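Local coordinates for germination-specific N-acetylmuramoyl-L-alanine amidase, Autolysin (Clostridioides difficile, PDB 7RAG), which probably hydrolyses the amide bond between N-acetylmuramic acid and L-alanine in spore peptidoglycan as a zinc-dependent amidase activated by the lipoprotein GerS, at residues I201-G204 with I205-L209. Sequence-based numbering, arbitrary orientation.
Sequences IYIG and IQKYL. With EDO (1,2-ethanediol), chain D.
Two first torsions bring Tyr202 and Gln206 together: Tyr202 CG lies opposite the backbone N about the CA-CB bond (chi1 161°), which makes the ring project outward and lean toward the following turn, while Gln206 leaves the helix with CG beside its backbone N and then bends at chi2 (-77°), a turn that carries the amide past the CE1 side of the ring. The pair illustrates how side chains four residues apart on a helix can meet, aliphatic chain against ring face. Gln206 CG lies over one face of the Tyr202 ring, 4.0 Å from the centroid and displaced from its centre, a CH-pi contact. Beyond it the amide plane is turned 51° from the ring, and Gln206 NE2 gives a weak hydrogen bond to Tyr202 OH at 3.3 Å. The protein partner that holds this hydroxyl more firmly is Ser59 OG, and together with the packing round the ring it may limit how the ring moves. In the crystal, O2 of an ethanediol, most likely an additive, is also hydrogen-bonded to Tyr202 OH at 2.9 Å.

Around the helix the same spacing recurs in carbon-carbon contacts. Ile203 CG2 meets the aliphatic part of Lys207, at CE, 3.7 Å away, and Ile201 CG2 lies 4.2 Å from Ile205 CD1. The regular i to i+4 backbone bonds accompany them, among them Ile205 N to Ile201 O at 2.9 Å.

Ile201 rests on Ile108 and Ile205 on Met104, both of strand 104-111, whereas Tyr202 packs on helix 41-58. Ile69 and Leu89 of the lipoprotein chain reach Tyr202 and Gln206, respectively. The arrangement is that of a helix packed against the central sheet in the alpha/beta fold of Amidase_3 enzymes, here with part of its surface also meeting the partner lipoprotein.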
ATOM      1  N   ILE B 201      10.842  18.794   4.814  1.00 51.26           N
ATOM      2  CA  ILE B 201       9.872  19.643   5.504  1.00 49.55           C
ATOM      3  C   ILE B 201       8.468  19.384   4.974  1.00 51.78           C
ATOM      4  O   ILE B 201       7.489  19.317   5.741  1.00 53.03           O
ATOM      5  CB  ILE B 201      10.241  21.130   5.379  1.00 44.39           C
ATOM      6  CG1 ILE B 201      11.703  21.360   5.784  1.00 48.68           C
ATOM      7  CG2 ILE B 201       9.272  21.951   6.244  1.00 44.68           C
ATOM      8  CD1 ILE B 201      12.156  22.816   5.728  1.00 46.95           C
ATOM      9  N   TYR B 202       8.345  19.252   3.656  1.00 48.10           N
ATOM     10  CA  TYR B 202       7.053  19.017   3.032  1.00 49.67           C
ATOM     11  C   TYR B 202       6.452  17.705   3.512  1.00 53.13           C
ATOM     12  O   TYR B 202       5.260  17.642   3.850  1.00 52.40           O
ATOM     13  CB  TYR B 202       7.230  19.035   1.514  1.00 46.51           C
ATOM     14  CG  TYR B 202       6.141  18.389   0.698  1.00 48.35           C
ATOM     15  CD1 TYR B 202       4.881  18.977   0.572  1.00 45.01           C
ATOM     16  CD2 TYR B 202       6.387  17.202   0.013  1.00 52.03           C
ATOM     17  CE1 TYR B 202       3.890  18.385  -0.199  1.00 44.38           C
ATOM     18  CE2 TYR B 202       5.408  16.595  -0.749  1.00 50.86           C
ATOM     19  CZ  TYR B 202       4.163  17.193  -0.854  1.00 53.20           C
ATOM     20  OH  TYR B 202       3.206  16.584  -1.623  1.00 54.33           O
ATOM     21  N   ILE B 203       7.272  16.654   3.592  1.00 51.21           N
ATOM     22  CA  ILE B 203       6.769  15.380   4.090  1.00 51.30           C
ATOM     23  C   ILE B 203       6.372  15.505   5.556  1.00 51.79           C
ATOM     24  O   ILE B 203       5.351  14.957   5.977  1.00 50.05           O
ATOM     25  CB  ILE B 203       7.800  14.262   3.851  1.00 53.58           C
ATOM     26  CG1 ILE B 203       7.870  13.941   2.354  1.00 54.15           C
ATOM     27  CG2 ILE B 203       7.429  13.005   4.600  1.00 56.63           C
ATOM     28  CD1 ILE B 203       6.508  13.670   1.741  1.00 51.95           C
ATOM     29  N   GLY B 204       7.154  16.232   6.356  1.00 48.79           N
ATOM     30  CA  GLY B 204       6.784  16.392   7.753  1.00 54.56           C
ATOM     31  C   GLY B 204       5.430  17.057   7.913  1.00 54.00           C
ATOM     32  O   GLY B 204       4.572  16.583   8.662  1.00 54.98           O
ATOM     33  N   ILE B 205       5.221  18.153   7.179  1.00 53.27           N
ATOM     34  CA  ILE B 205       3.924  18.824   7.138  1.00 52.19           C
ATOM     35  C   ILE B 205       2.831  17.837   6.749  1.00 50.08           C
ATOM     36  O   ILE B 205       1.776  17.773   7.381  1.00 52.50           O
ATOM     37  CB  ILE B 205       3.976  20.015   6.156  1.00 52.26           C
ATOM     38  CG1 ILE B 205       4.918  21.113   6.648  1.00 51.31           C
ATOM     39  CG2 ILE B 205       2.589  20.612   5.915  1.00 48.14           C
ATOM     40  CD1 ILE B 205       5.096  22.219   5.635  1.00 44.59           C
ATOM     41  N   GLN B 206       3.069  17.055   5.701  1.00 54.04           N
ATOM     42  CA  GLN B 206       2.027  16.155   5.204  1.00 56.70           C
ATOM     43  C   GLN B 206       1.666  15.077   6.223  1.00 57.90           C
ATOM     44  O   GLN B 206       0.489  14.740   6.380  1.00 61.79           O
ATOM     45  CB  GLN B 206       2.462  15.526   3.885  1.00 52.75           C
ATOM     46  CG  GLN B 206       2.546  16.528   2.729  1.00 50.68           C
ATOM     47  CD  GLN B 206       1.188  16.906   2.167  1.00 51.51           C
ATOM     48  OE1 GLN B 206       0.263  17.231   2.905  1.00 62.09           O
ATOM     49  NE2 GLN B 206       1.056  16.846   0.840  1.00 64.59           N
ATOM     50  N   LYS B 207       2.655  14.523   6.923  1.00 56.02           N
ATOM     51  CA  LYS B 207       2.357  13.544   7.964  1.00 59.59           C
ATOM     52  C   LYS B 207       1.555  14.186   9.094  1.00 62.82           C
ATOM     53  O   LYS B 207       0.503  13.661   9.520  1.00 66.45           O
ATOM     54  CB  LYS B 207       3.654  12.924   8.490  1.00 58.07           C
ATOM     55  CG  LYS B 207       4.336  11.959   7.517  1.00 59.69           C
ATOM     56  CD  LYS B 207       5.568  11.308   8.165  1.00 67.19           C
ATOM     57  CE  LYS B 207       6.388  10.489   7.144  1.00 70.51           C
ATOM     58  NZ  LYS B 207       5.738   9.225   6.699  1.00 77.37           N
ATOM     59  N   TYR B 208       2.025  15.347   9.573  1.00 57.37           N
ATOM     60  CA  TYR B 208       1.297  16.057  10.615  1.00 61.90           C
ATOM     61  C   TYR B 208      -0.158  16.284  10.209  1.00 65.52           C
ATOM     62  O   TYR B 208      -1.073  16.126  11.024  1.00 64.58           O
ATOM     63  CB  TYR B 208       1.981  17.394  10.931  1.00 56.06           C
ATOM     64  CG  TYR B 208       1.127  18.268  11.804  1.00 54.97           C
ATOM     65  CD1 TYR B 208       1.040  18.034  13.177  1.00 58.97           C
ATOM     66  CD2 TYR B 208       0.367  19.296  11.262  1.00 50.55           C
ATOM     67  CE1 TYR B 208       0.228  18.826  13.992  1.00 60.41           C
ATOM     68  CE2 TYR B 208      -0.445  20.090  12.067  1.00 50.85           C
ATOM     69  CZ  TYR B 208      -0.508  19.847  13.426  1.00 57.89           C
ATOM     70  OH  TYR B 208      -1.308  20.620  14.238  1.00 66.21           O
ATOM     71  N   LEU B 209      -0.392  16.647   8.944  1.00 63.23           N
ATOM     72  CA  LEU B 209      -1.756  16.905   8.500  1.00 61.28           C
ATOM     73  C   LEU B 209      -2.552  15.620   8.299  1.00 68.67           C
ATOM     74  O   LEU B 209      -3.782  15.645   8.389  1.00 74.92           O
ATOM     75  CB  LEU B 209      -1.740  17.728   7.218  1.00 60.26           C
ATOM     76  CG  LEU B 209      -1.329  19.192   7.387  1.00 58.45           C
ATOM     77  CD1 LEU B 209      -1.400  19.926   6.065  1.00 59.46           C
ATOM     78  CD2 LEU B 209      -2.196  19.868   8.419  1.00 55.88           C
TER
HETATM   79  C1  EDO D 302       4.547  17.255  -6.239  1.00 56.31           C
HETATM   80  O1  EDO D 302       3.517  16.243  -6.216  1.00 62.75           O
HETATM   81  C2  EDO D 302       5.120  17.363  -4.847  1.00 54.50           C
HETATM   82  O2  EDO D 302       4.575  16.245  -4.111  1.00 64.08           O